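Local coordinates for uncharacterized protein YPL067C (PDB 5KCI), which is of unknown function but, as a cytoplasmic yeast protein named HTC1, is probably related to the histidine triad proteins and linked to amyloid toxicity, at residues Q58-K63 with Q159-I164; Q62-S67 with A88-D93; Q72-A77 with S84-V89; K79-S84 with L105-K110; V111-H116 with A128-F133. One frame throughout, in Å; residues are numbered along the deposited sequence.

In the fold
Following the chain from the N terminus, helix 56-64 opens two contacts. Interaction 1 closes the longest loop, reaching the segment that leads into strand 165-172, and interactions 3, 4 and 5 all fall within its span. Interaction 2 leaves the end of the same helix for edge strand 87-91, where interaction 3, starting later from the 72-77 loop, also ends; the two share A88 and V89. Interaction 4 crosses both, because its 79-84 segment precedes their close while strand 102-109 follows it. Interaction 5 comes next in series, tying the loop after that strand to helix 120-135. W108 packs against interaction 1, and R129 bonds to A80 between interactions 4 and 5.

Interaction 1: residues Q58-K63 with Q159-I164; sequences QYVLQK and QSVARI. With SO4 (sulfate ion), chain D.
V60 and L61 of helix 56-64 receive the end of I164, and this apolar group makes up most of the contact. CD1 of I164 lies 3.7 Å from V60 CB and also 3.7 Å from L61 CG, a single methyl seated where two consecutive helix residues meet. The extended I164 chain (chi2 167°) carries CD1 to the helix, while its CG2 branch packs on W66 and on W108 of strand 102-109. V60 divides its two branches: CG1 lies against I164 CD1, whereas CG2 meets V161 CG1 at 4.1 Å.

The partner is a type I beta turn from V161 to I164, in the loop between strands 149-152 and 165-172. Its closing bond, I164 N to V161 O, is weak at 3.4 Å. V161 and I164, the two end residues of the turn, both direct CB toward the helix and make the apolar contacts. W108 touches V60, V161 and I164 alike.

The polar bonds lie beside the apolar group, none crossing between the segments. On the helix, Q62 NE2 donates to Q58 OE1 at 2.7 Å, almost straight at 175° and in the carbonyl plane, a one-turn side-chain bridge. R163 N bonds to N57 OD1, linking turn and helix by a polar route. On the loop, S160 N donates to O1 of the sulfate at 2.7 Å with an angle of 164°. H166, H168 and N154 also bond this ion, probably taken from the crystallisation liquor; an anion held by two histidines is consistent with a phosphate-type site of a histidine triad relative.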
# COMPACT_ATOMS: atom_id res chain seq x y z
N GLN A 58 -0.83 14.41 10.31
CA GLN A 58 -0.92 15.74 9.70
C GLN A 58 0.13 15.90 8.62
O GLN A 58 -0.11 16.54 7.59
CB GLN A 58 -0.78 16.82 10.77
CG GLN A 58 -0.92 18.24 10.24
CD GLN A 58 -2.27 18.50 9.60
OE1 GLN A 58 -2.37 19.28 8.66
NE2 GLN A 58 -3.31 17.89 10.14
N TYR A 59 1.31 15.34 8.86
CA TYR A 59 2.39 15.46 7.88
C TYR A 59 1.97 14.84 6.57
O TYR A 59 2.03 15.47 5.52
CB TYR A 59 3.65 14.78 8.40
CG TYR A 59 4.80 14.87 7.39
CD1 TYR A 59 5.56 16.02 7.30
CD2 TYR A 59 5.08 13.82 6.54
CE1 TYR A 59 6.61 16.12 6.39
CE2 TYR A 59 6.13 13.90 5.63
CZ TYR A 59 6.88 15.05 5.56
OH TYR A 59 7.90 15.14 4.65
N VAL A 60 1.47 13.60 6.64
CA VAL A 60 1.08 12.89 5.43
C VAL A 60 -0.04 13.63 4.72
O VAL A 60 0.00 13.85 3.51
CB VAL A 60 0.69 11.45 5.76
CG1 VAL A 60 0.14 10.75 4.53
CG2 VAL A 60 1.92 10.70 6.29
N LEU A 61 -1.06 14.05 5.48
CA LEU A 61 -2.14 14.82 4.88
C LEU A 61 -1.58 15.99 4.11
O LEU A 61 -2.01 16.26 2.98
CB LEU A 61 -3.11 15.35 5.95
CG LEU A 61 -4.02 14.32 6.58
CD1 LEU A 61 -4.66 14.95 7.83
CD2 LEU A 61 -5.08 13.83 5.60
N GLN A 62 -0.63 16.70 4.72
CA GLN A 62 -0.04 17.87 4.09
C GLN A 62 0.66 17.49 2.80
O GLN A 62 0.50 18.16 1.78
CB GLN A 62 0.96 18.54 5.04
CG GLN A 62 0.35 19.16 6.30
CD GLN A 62 -0.19 20.55 6.07
OE1 GLN A 62 0.32 21.30 5.24
NE2 GLN A 62 -1.24 20.91 6.81
N LYS A 63 1.46 16.43 2.84
CA LYS A 63 2.24 16.01 1.67
C LYS A 63 1.36 15.53 0.54
O LYS A 63 1.70 15.71 -0.63
CB LYS A 63 3.22 14.90 2.04
CG LYS A 63 4.32 15.27 3.02
CD LYS A 63 5.12 16.51 2.61
CE LYS A 63 5.88 16.32 1.31
NZ LYS A 63 6.47 17.62 0.86
N GLN A 159 0.47 -0.44 13.27
CA GLN A 159 0.48 0.59 12.25
C GLN A 159 1.01 1.90 12.81
O GLN A 159 1.05 2.12 14.02
CB GLN A 159 -0.93 0.80 11.68
CG GLN A 159 -1.90 1.39 12.69
CD GLN A 159 -3.26 1.74 12.11
OE1 GLN A 159 -3.44 1.87 10.89
NE2 GLN A 159 -4.25 1.90 13.00
N SER A 160 1.40 2.78 11.90
CA SER A 160 1.56 4.19 12.21
C SER A 160 0.61 4.98 11.32
O SER A 160 -0.04 4.42 10.44
CB SER A 160 3.01 4.63 12.01
OG SER A 160 3.84 3.92 12.90
N VAL A 161 0.47 6.26 11.61
CA VAL A 161 -0.37 7.13 10.81
C VAL A 161 -1.76 6.53 10.77
O VAL A 161 -2.31 6.27 9.69
CB VAL A 161 0.20 7.27 9.39
CG1 VAL A 161 -0.53 8.37 8.62
CG2 VAL A 161 1.72 7.53 9.44
N ALA A 162 -2.36 6.32 11.94
CA ALA A 162 -3.60 5.55 11.99
C ALA A 162 -4.82 6.32 11.52
O ALA A 162 -5.87 5.71 11.33
CB ALA A 162 -3.83 5.02 13.40
N ARG A 163 -4.72 7.63 11.33
CA ARG A 163 -5.86 8.42 10.92
C ARG A 163 -6.01 8.48 9.41
O ARG A 163 -7.00 9.01 8.92
CB ARG A 163 -5.77 9.85 11.49
CG ARG A 163 -5.99 9.95 13.01
CD ARG A 163 -5.77 11.37 13.55
NE ARG A 163 -7.02 12.13 13.68
CZ ARG A 163 -7.71 12.28 14.81
NH1 ARG A 163 -7.30 11.74 15.95
NH2 ARG A 163 -8.83 12.99 14.80
N ILE A 164 -5.08 7.89 8.64
CA ILE A 164 -5.19 7.88 7.20
C ILE A 164 -5.06 6.43 6.75
O ILE A 164 -4.05 5.78 7.04
CB ILE A 164 -4.12 8.74 6.50
CG1 ILE A 164 -3.98 10.09 7.19
CG2 ILE A 164 -4.47 8.87 5.00
CD1 ILE A 164 -2.80 10.87 6.79
S SO4 D . 2.25 1.05 8.75
O1 SO4 D . 1.80 2.36 9.26
O2 SO4 D . 1.21 0.29 8.07
O3 SO4 D . 3.35 1.25 7.78
O4 SO4 D . 2.75 0.25 9.86

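Interaction 2: residues Q62-S67 with A88-D93; sequences QKLGWS and AVRAND
L64, in the last turn of helix 56-64, and A88, on strand 87-91, bury the most surface here. The meeting atoms are L64 CD2 and A88 CB, 3.8 Å apart. The same CD2 methyl also lies over one face of the R90 guanidinium, 3.7 Å from R90 NH2, as the two side chains run past each other in opposite senses. R90 is brought there by a bend at chi2 (-78°), and NH1 donates back to V89 O at 3.1 Å from well above the carbonyl plane, which helps fix the plane that L64 covers.

W66 completes the group. Its ring edge faces the strand, with CZ2 4.1 Å from A88 N near the ring plane, while L64 CB sits 3.7 Å above one ring face. Between these two residues G65, at positive phi, ends the helix in a Schellman motif, turning the chain so that L64 and W66 both reach A88. K110 makes a cation-pi contact with W66.

No hydrogen bond crosses between the segments. Holding therefore rests on van der Waals contact, with the charged R90 contributing a flat guanidinium face, not a polar bond, at the exposed margin.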
# COMPACT_ATOMS: atom_id res chain seq x y z
N GLN A 62 -0.63 16.70 4.72
CA GLN A 62 -0.04 17.87 4.09
C GLN A 62 0.66 17.49 2.80
O GLN A 62 0.50 18.16 1.78
CB GLN A 62 0.96 18.54 5.04
CG GLN A 62 0.35 19.16 6.30
CD GLN A 62 -0.19 20.55 6.07
OE1 GLN A 62 0.32 21.30 5.24
NE2 GLN A 62 -1.24 20.91 6.81
N LYS A 63 1.46 16.43 2.84
CA LYS A 63 2.24 16.01 1.67
C LYS A 63 1.36 15.53 0.54
O LYS A 63 1.70 15.71 -0.63
CB LYS A 63 3.22 14.90 2.04
CG LYS A 63 4.32 15.27 3.02
CD LYS A 63 5.12 16.51 2.61
CE LYS A 63 5.88 16.32 1.31
NZ LYS A 63 6.47 17.62 0.86
N LEU A 64 0.24 14.88 0.86
CA LEU A 64 -0.62 14.34 -0.18
C LEU A 64 -1.56 15.39 -0.73
O LEU A 64 -2.24 15.12 -1.73
CB LEU A 64 -1.44 13.16 0.37
CG LEU A 64 -0.64 11.89 0.69
CD1 LEU A 64 -1.52 10.78 1.21
CD2 LEU A 64 0.10 11.40 -0.54
N GLY A 65 -1.61 16.56 -0.11
CA GLY A 65 -2.52 17.62 -0.52
C GLY A 65 -3.92 17.44 0.02
O GLY A 65 -4.88 17.93 -0.59
N TRP A 66 -4.06 16.74 1.15
CA TRP A 66 -5.37 16.40 1.68
C TRP A 66 -5.74 17.20 2.93
O TRP A 66 -6.79 16.93 3.52
CB TRP A 66 -5.42 14.90 2.00
CG TRP A 66 -5.25 14.00 0.78
CD1 TRP A 66 -5.11 14.40 -0.53
CD2 TRP A 66 -5.19 12.57 0.76
NE1 TRP A 66 -4.98 13.30 -1.36
CE2 TRP A 66 -5.02 12.16 -0.59
CE3 TRP A 66 -5.26 11.58 1.75
CZ2 TRP A 66 -4.91 10.81 -0.97
CZ3 TRP A 66 -5.15 10.25 1.36
CH2 TRP A 66 -4.99 9.88 0.01
N SER A 67 -4.93 18.17 3.33
CA SER A 67 -5.24 18.98 4.50
C SER A 67 -6.49 19.83 4.26
O SER A 67 -6.91 20.06 3.12
CB SER A 67 -4.06 19.89 4.85
OG SER A 67 -3.81 20.83 3.82
N ALA A 88 -3.58 7.83 -3.37
CA ALA A 88 -2.24 8.08 -3.87
C ALA A 88 -1.39 6.84 -3.62
O ALA A 88 -1.49 6.21 -2.57
CB ALA A 88 -1.62 9.30 -3.20
N VAL A 89 -0.55 6.50 -4.59
CA VAL A 89 0.36 5.36 -4.47
C VAL A 89 1.79 5.90 -4.42
O VAL A 89 2.17 6.78 -5.21
CB VAL A 89 0.15 4.34 -5.61
CG1 VAL A 89 0.38 4.96 -6.94
CG2 VAL A 89 1.08 3.15 -5.42
N ARG A 90 2.57 5.41 -3.45
CA ARG A 90 3.95 5.80 -3.25
C ARG A 90 4.81 4.56 -3.07
O ARG A 90 4.32 3.51 -2.66
CB ARG A 90 4.11 6.69 -2.01
CG ARG A 90 3.37 8.01 -2.07
CD ARG A 90 4.10 9.01 -2.93
NE ARG A 90 3.47 10.33 -2.95
CZ ARG A 90 2.44 10.66 -3.73
NH1 ARG A 90 1.90 9.78 -4.55
NH2 ARG A 90 1.94 11.89 -3.67
N ALA A 91 6.09 4.66 -3.44
CA ALA A 91 7.04 3.63 -3.05
C ALA A 91 7.29 3.73 -1.55
O ALA A 91 7.40 4.83 -1.00
CB ALA A 91 8.35 3.79 -3.83
N ASN A 92 7.34 2.58 -0.87
CA ASN A 92 7.69 2.57 0.55
C ASN A 92 9.16 2.92 0.69
O ASN A 92 10.03 2.26 0.10
CB ASN A 92 7.40 1.21 1.19
CG ASN A 92 7.45 1.26 2.73
OD1 ASN A 92 8.27 1.98 3.31
ND2 ASN A 92 6.58 0.50 3.38
N ASP A 93 9.46 3.96 1.48
CA ASP A 93 10.85 4.38 1.66
C ASP A 93 11.66 3.37 2.47
O ASP A 93 12.89 3.34 2.36
CB ASP A 93 10.92 5.75 2.35
CG ASP A 93 10.59 6.90 1.41
OD1 ASP A 93 10.93 6.80 0.21
OD2 ASP A 93 9.99 7.89 1.88

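Interaction 3: residues Q72-A77 with S84-V89; sequences QLENAA and STLYAV
L73 and T85 meet through methyl groups at the margin of the contact, L73 CD2 lying 4.3 Å from T85 CG2, a loose apolar approach. Of a different kind is the van der Waals contact between a polar atom and an apolar one at L86, whose CD2 comes 3.9 Å from E74 OE2. There a carboxylate oxygen rests on a methyl, with the two side chains crossing at a slant. A bend at chi2 (-143°) appears to bring the E74 carboxylate there, but L73 and E74 are both poorly ordered, and their positions deserve caution.

Segment 84-89 runs into strand 87-91, the outermost strand at one side of the four-stranded antiparallel sheet, and segment 72-77, part of the long loop after helix 56-64, lies beside that entry. L86 pairs by backbone hydrogen bond with K110, next to strand 102-109.

Polar atoms make no hydrogen bond across the segments. L73 O stands 4.2 Å from T85 OG1, which has a weak bond to S83 OG. T85 O accepts from K110 NZ, and the K110 side chain also touches E74 and L86. Within segment 84-89, S84 O lies 4.2 Å above the centre of the Y87 ring, whose OH bonds to F195 O.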
# COMPACT_ATOMS: atom_id res chain seq x y z
N GLN A 72 -11.61 21.46 -2.19
CA GLN A 72 -12.38 20.25 -1.90
C GLN A 72 -13.06 19.81 -3.20
O GLN A 72 -14.16 20.26 -3.52
CB GLN A 72 -13.39 20.48 -0.79
CG GLN A 72 -12.78 20.42 0.63
CD GLN A 72 -12.92 21.72 1.41
OE1 GLN A 72 -13.25 22.77 0.87
NE2 GLN A 72 -12.65 21.65 2.72
N LEU A 73 -12.38 18.94 -3.95
CA LEU A 73 -12.96 18.26 -5.10
C LEU A 73 -13.78 17.05 -4.68
O LEU A 73 -13.73 15.99 -5.32
CB LEU A 73 -11.86 17.86 -6.08
CG LEU A 73 -10.97 18.96 -6.65
CD1 LEU A 73 -9.83 19.34 -5.70
CD2 LEU A 73 -10.40 18.54 -8.00
N GLU A 74 -14.53 17.19 -3.60
CA GLU A 74 -15.18 16.08 -2.92
C GLU A 74 -16.68 16.17 -3.09
O GLU A 74 -17.24 17.21 -3.45
CB GLU A 74 -14.85 16.10 -1.42
CG GLU A 74 -13.62 15.30 -1.02
CD GLU A 74 -13.80 14.61 0.32
OE1 GLU A 74 -14.55 15.14 1.17
OE2 GLU A 74 -13.20 13.53 0.52
N ASN A 75 -17.34 15.05 -2.83
CA ASN A 75 -18.78 15.04 -2.58
C ASN A 75 -19.09 14.41 -1.24
O ASN A 75 -20.21 13.94 -1.01
CB ASN A 75 -19.51 14.34 -3.72
CG ASN A 75 -20.25 15.31 -4.63
OD1 ASN A 75 -20.81 16.32 -4.17
ND2 ASN A 75 -20.25 15.03 -5.93
N ALA A 76 -18.10 14.38 -0.34
CA ALA A 76 -18.24 13.84 1.01
C ALA A 76 -18.64 12.37 1.01
O ALA A 76 -18.06 11.58 1.75
CB ALA A 76 -19.25 14.68 1.80
N ALA A 77 -19.63 11.99 0.19
CA ALA A 77 -20.10 10.61 0.09
C ALA A 77 -19.36 9.80 -0.97
O ALA A 77 -19.74 8.65 -1.24
CB ALA A 77 -21.59 10.58 -0.23
N SER A 84 -9.43 9.81 -8.77
CA SER A 84 -7.99 9.78 -8.52
C SER A 84 -7.57 10.77 -7.44
O SER A 84 -6.47 10.63 -6.88
CB SER A 84 -7.23 10.05 -9.82
OG SER A 84 -7.46 11.35 -10.33
N THR A 85 -8.41 11.76 -7.12
CA THR A 85 -8.08 12.68 -6.06
C THR A 85 -8.21 12.07 -4.68
O THR A 85 -7.83 12.73 -3.70
CB THR A 85 -8.99 13.92 -6.11
OG1 THR A 85 -10.32 13.53 -5.72
CG2 THR A 85 -9.04 14.51 -7.50
N LEU A 86 -8.78 10.88 -4.56
CA LEU A 86 -9.09 10.27 -3.28
C LEU A 86 -8.05 9.26 -2.84
O LEU A 86 -8.21 8.64 -1.78
CB LEU A 86 -10.46 9.58 -3.35
CG LEU A 86 -11.67 10.51 -3.57
CD1 LEU A 86 -12.97 9.72 -3.62
CD2 LEU A 86 -11.76 11.56 -2.47
N TYR A 87 -6.99 9.05 -3.63
CA TYR A 87 -5.97 8.08 -3.25
C TYR A 87 -4.63 8.49 -3.85
O TYR A 87 -4.54 9.35 -4.72
CB TYR A 87 -6.37 6.66 -3.70
CG TYR A 87 -6.65 6.53 -5.17
CD1 TYR A 87 -5.63 6.31 -6.10
CD2 TYR A 87 -7.94 6.64 -5.65
CE1 TYR A 87 -5.92 6.19 -7.46
CE2 TYR A 87 -8.23 6.54 -7.00
CZ TYR A 87 -7.22 6.32 -7.91
OH TYR A 87 -7.53 6.21 -9.26
N ALA A 88 -3.58 7.83 -3.37
CA ALA A 88 -2.24 8.08 -3.87
C ALA A 88 -1.39 6.84 -3.62
O ALA A 88 -1.49 6.21 -2.57
CB ALA A 88 -1.62 9.30 -3.20
N VAL A 89 -0.55 6.50 -4.59
CA VAL A 89 0.36 5.36 -4.47
C VAL A 89 1.79 5.90 -4.42
O VAL A 89 2.17 6.78 -5.21
CB VAL A 89 0.15 4.34 -5.61
CG1 VAL A 89 0.38 4.96 -6.94
CG2 VAL A 89 1.08 3.15 -5.42

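Interaction 4: residues K79-S84 with L105-K110; sequences KAFSSS and LVLWSK
The F81 ring carries this contact with L107 and S109, and it is approached differently from each direction. A80 CB lies over one face, 4.1 Å above the plane and offset toward the rim, and F133 of helix 120-135 stacks with the ring. From strand 102-109, L107 CD2 comes 4.0 Å from F81 CE1 and S109 OG 4.1 Å from the same carbon, both obliquely. The W108 ring, whose CB points away from segment 79-84, carries V106 CG1 on one face.

F81 occupies the third position of a type II beta turn from K79 to S82, where its positive phi (69°) is accommodated. K79 O closes the turn by accepting from two donors, S82 N at 3.0 Å and S82 OG at 2.7 Å, the latter on a lone pair.

The polar link is indirect. With chi1 at -180°, S109 turns OG to where a water can bridge it to the turn: the water accepts from F81 N at 2.8 Å and donates to S109 OG at 2.6 Å. S109 OG has a further bond to V111 O, so this buried hydroxyl has two partners.

Around this group, helix 120-135 supplies M130 against F81 and L107, and strand 165-172 touches L107 and S109 through V169 and F165.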
# COMPACT_ATOMS: atom_id res chain seq x y z
N LYS A 79 -17.32 7.28 -3.01
CA LYS A 79 -16.79 5.94 -2.73
C LYS A 79 -15.27 5.94 -2.82
O LYS A 79 -14.68 6.64 -3.64
CB LYS A 79 -17.36 4.92 -3.72
CG LYS A 79 -18.74 4.34 -3.38
CD LYS A 79 -19.33 3.53 -4.56
CE LYS A 79 -18.68 2.16 -4.74
NZ LYS A 79 -19.11 1.47 -6.02
N ALA A 80 -14.63 5.13 -1.97
CA ALA A 80 -13.19 4.95 -2.01
C ALA A 80 -12.79 4.59 -3.43
O ALA A 80 -13.51 3.84 -4.10
CB ALA A 80 -12.77 3.86 -1.04
N PHE A 81 -11.71 5.19 -3.92
CA PHE A 81 -11.12 4.90 -5.23
C PHE A 81 -11.99 5.37 -6.40
O PHE A 81 -11.61 5.12 -7.57
CB PHE A 81 -10.81 3.41 -5.39
CG PHE A 81 -9.99 2.85 -4.27
CD1 PHE A 81 -8.80 3.48 -3.88
CD2 PHE A 81 -10.41 1.73 -3.58
CE1 PHE A 81 -8.05 2.98 -2.83
CE2 PHE A 81 -9.67 1.23 -2.53
CZ PHE A 81 -8.49 1.86 -2.15
N SER A 82 -13.12 6.05 -6.15
CA SER A 82 -14.01 6.50 -7.21
C SER A 82 -13.42 7.65 -8.01
O SER A 82 -13.94 7.95 -9.09
CB SER A 82 -15.34 6.98 -6.64
OG SER A 82 -15.10 8.13 -5.87
N SER A 83 -12.39 8.31 -7.50
CA SER A 83 -11.77 9.43 -8.18
C SER A 83 -10.29 9.45 -7.81
O SER A 83 -9.94 9.14 -6.67
CB SER A 83 -12.42 10.75 -7.78
OG SER A 83 -11.66 11.84 -8.26
N SER A 84 -9.43 9.81 -8.77
CA SER A 84 -7.99 9.78 -8.52
C SER A 84 -7.57 10.77 -7.44
O SER A 84 -6.47 10.63 -6.88
CB SER A 84 -7.23 10.05 -9.82
OG SER A 84 -7.46 11.35 -10.33
N LEU A 105 4.96 -1.16 -2.24
CA LEU A 105 4.29 0.12 -2.43
C LEU A 105 3.33 0.36 -1.28
O LEU A 105 2.97 -0.56 -0.56
CB LEU A 105 3.52 0.18 -3.75
CG LEU A 105 4.28 -0.21 -5.01
CD1 LEU A 105 3.36 -0.11 -6.23
CD2 LEU A 105 5.50 0.69 -5.19
N VAL A 106 2.91 1.62 -1.14
CA VAL A 106 1.92 2.03 -0.16
C VAL A 106 0.83 2.77 -0.91
O VAL A 106 1.12 3.69 -1.69
CB VAL A 106 2.50 2.92 0.94
CG1 VAL A 106 1.38 3.30 1.98
CG2 VAL A 106 3.66 2.21 1.63
N LEU A 107 -0.41 2.36 -0.69
CA LEU A 107 -1.59 2.97 -1.25
C LEU A 107 -2.37 3.68 -0.15
O LEU A 107 -2.99 3.03 0.69
CB LEU A 107 -2.47 1.90 -1.88
CG LEU A 107 -3.86 2.30 -2.35
CD1 LEU A 107 -3.78 3.33 -3.47
CD2 LEU A 107 -4.61 1.03 -2.83
N TRP A 108 -2.37 5.00 -0.21
CA TRP A 108 -3.08 5.87 0.72
C TRP A 108 -4.48 6.17 0.17
O TRP A 108 -4.66 6.39 -1.03
CB TRP A 108 -2.31 7.18 0.91
CG TRP A 108 -0.97 6.99 1.48
CD1 TRP A 108 0.20 6.81 0.79
CD2 TRP A 108 -0.64 6.92 2.86
NE1 TRP A 108 1.25 6.66 1.68
CE2 TRP A 108 0.75 6.73 2.95
CE3 TRP A 108 -1.40 7.03 4.04
CZ2 TRP A 108 1.40 6.63 4.19
CZ3 TRP A 108 -0.75 6.93 5.25
CH2 TRP A 108 0.62 6.72 5.32
N SER A 109 -5.47 6.19 1.07
CA SER A 109 -6.83 6.48 0.66
C SER A 109 -7.48 7.49 1.62
O SER A 109 -7.43 7.30 2.83
CB SER A 109 -7.69 5.21 0.64
OG SER A 109 -9.02 5.50 0.23
N LYS A 110 -8.08 8.53 1.05
CA LYS A 110 -8.86 9.51 1.81
C LYS A 110 -10.07 8.88 2.46
O LYS A 110 -10.54 9.35 3.50
CB LYS A 110 -9.33 10.63 0.89
CG LYS A 110 -8.41 11.82 0.72
CD LYS A 110 -9.20 13.02 0.18
CE LYS A 110 -8.34 13.98 -0.64
NZ LYS A 110 -9.11 14.72 -1.69
O HOH W 1 -10.04 6.47 -2.01

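Interaction 5: residues V111-H116 with A128-F133; sequences VALPVH and ARMNAF
L113 CG lies anti to the carbonyl carbon (chi1 -62°), and chi2 of 99°, well off a staggered value, swings its two methyls toward helix 120-135. R129 has CG anti to the backbone N and a bend at chi2 (68°), which presents the base of its chain to the loop while the guanidinium leads off elsewhere. The result is one methyl laid across two methylenes: L113 CD2 is 3.8 Å from R129 CG and 4.0 Å from R129 CB.

The other branch of L113 faces M130, CD1 being 4.4 Å from M130 CE, a looser approach. L113 CD2 also stands 4.2 Å from M130 N, so the leucine lies close to the helix backbone as well. This is van der Waals contact, without a hydrogen bond between the segments. Next to it, P114 is the centre of an inverse gamma turn, with V115 N bonded to L113 O at 2.8 Å.

The guanidinium of R129 finds partners in A80 O and A199 O, joining the helix to the 79-84 loop and to the C-terminal residue. L113 also packs on F81 and, like M130, on F165 of strand 165-172, which places the contact between the helix and the sheet, with W151 of strand 149-152 touching M130 and V115.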
# COMPACT_ATOMS: atom_id res chain seq x y z
N VAL A 111 -10.62 7.83 1.84
CA VAL A 111 -11.76 7.09 2.36
C VAL A 111 -11.23 5.84 3.02
O VAL A 111 -10.54 5.02 2.39
CB VAL A 111 -12.75 6.74 1.23
CG1 VAL A 111 -13.98 6.05 1.80
CG2 VAL A 111 -13.15 7.99 0.47
N ALA A 112 -11.52 5.69 4.30
CA ALA A 112 -11.12 4.47 4.98
C ALA A 112 -11.90 3.28 4.42
O ALA A 112 -13.05 3.41 3.99
CB ALA A 112 -11.34 4.62 6.49
N LEU A 113 -11.23 2.13 4.41
CA LEU A 113 -11.82 0.84 4.11
C LEU A 113 -11.67 -0.05 5.34
O LEU A 113 -10.53 -0.38 5.72
CB LEU A 113 -11.15 0.20 2.89
CG LEU A 113 -11.31 1.01 1.60
CD1 LEU A 113 -10.06 1.82 1.35
CD2 LEU A 113 -11.64 0.11 0.42
N PRO A 114 -12.84 -0.50 6.04
CA PRO A 114 -12.75 -1.22 7.33
C PRO A 114 -12.37 -2.69 7.19
O PRO A 114 -13.10 -3.61 7.59
CB PRO A 114 -14.18 -1.05 7.89
CG PRO A 114 -14.91 -0.08 7.00
CD PRO A 114 -14.21 -0.11 5.69
N VAL A 115 -11.18 -2.94 6.65
CA VAL A 115 -10.81 -4.30 6.25
C VAL A 115 -10.55 -5.26 7.40
O VAL A 115 -10.38 -6.46 7.16
CB VAL A 115 -9.57 -4.26 5.33
CG1 VAL A 115 -9.88 -3.45 4.08
CG2 VAL A 115 -8.36 -3.66 6.06
N HIS A 116 -10.46 -4.78 8.64
CA HIS A 116 -10.26 -5.60 9.82
C HIS A 116 -11.40 -5.35 10.81
O HIS A 116 -11.16 -5.20 12.01
CB HIS A 116 -8.91 -5.31 10.49
CG HIS A 116 -7.71 -5.66 9.65
ND1 HIS A 116 -7.47 -6.93 9.18
CD2 HIS A 116 -6.64 -4.91 9.28
CE1 HIS A 116 -6.34 -6.94 8.49
NE2 HIS A 116 -5.82 -5.73 8.54
N ALA A 128 -13.41 -6.70 -0.50
CA ALA A 128 -13.86 -6.86 -1.87
C ALA A 128 -13.61 -5.60 -2.67
O ALA A 128 -13.22 -5.67 -3.85
CB ALA A 128 -15.36 -7.23 -1.90
N ARG A 129 -13.84 -4.43 -2.06
CA ARG A 129 -13.59 -3.16 -2.74
C ARG A 129 -12.11 -2.98 -3.07
O ARG A 129 -11.76 -2.58 -4.19
CB ARG A 129 -14.07 -1.99 -1.90
CG ARG A 129 -13.91 -0.62 -2.56
CD ARG A 129 -14.84 -0.45 -3.75
NE ARG A 129 -14.74 0.89 -4.33
CZ ARG A 129 -15.24 1.25 -5.51
NH1 ARG A 129 -15.86 0.37 -6.28
NH2 ARG A 129 -15.08 2.49 -5.94
N MET A 130 -11.23 -3.26 -2.10
CA MET A 130 -9.80 -3.16 -2.38
C MET A 130 -9.41 -4.10 -3.52
O MET A 130 -8.66 -3.73 -4.44
CB MET A 130 -8.99 -3.50 -1.13
CG MET A 130 -7.49 -3.46 -1.35
SD MET A 130 -6.88 -1.84 -1.86
CE MET A 130 -7.18 -1.02 -0.33
N ASN A 131 -9.90 -5.33 -3.45
CA ASN A 131 -9.58 -6.30 -4.50
C ASN A 131 -10.04 -5.82 -5.87
O ASN A 131 -9.28 -5.90 -6.85
CB ASN A 131 -10.19 -7.66 -4.14
CG ASN A 131 -9.37 -8.40 -3.10
OD1 ASN A 131 -8.15 -8.27 -3.05
ND2 ASN A 131 -10.03 -9.22 -2.31
N ALA A 132 -11.27 -5.31 -5.96
CA ALA A 132 -11.78 -4.82 -7.24
C ALA A 132 -10.92 -3.68 -7.76
O ALA A 132 -10.64 -3.60 -8.98
CB ALA A 132 -13.22 -4.36 -7.07
N PHE A 133 -10.48 -2.80 -6.87
CA PHE A 133 -9.66 -1.67 -7.26
C PHE A 133 -8.36 -2.15 -7.89
O PHE A 133 -7.97 -1.68 -8.97
CB PHE A 133 -9.33 -0.80 -6.06
CG PHE A 133 -8.46 0.38 -6.39
CD1 PHE A 133 -8.86 1.33 -7.30
CD2 PHE A 133 -7.22 0.52 -5.79
CE1 PHE A 133 -8.04 2.43 -7.60
CE2 PHE A 133 -6.41 1.61 -6.06
CZ PHE A 133 -6.83 2.58 -6.96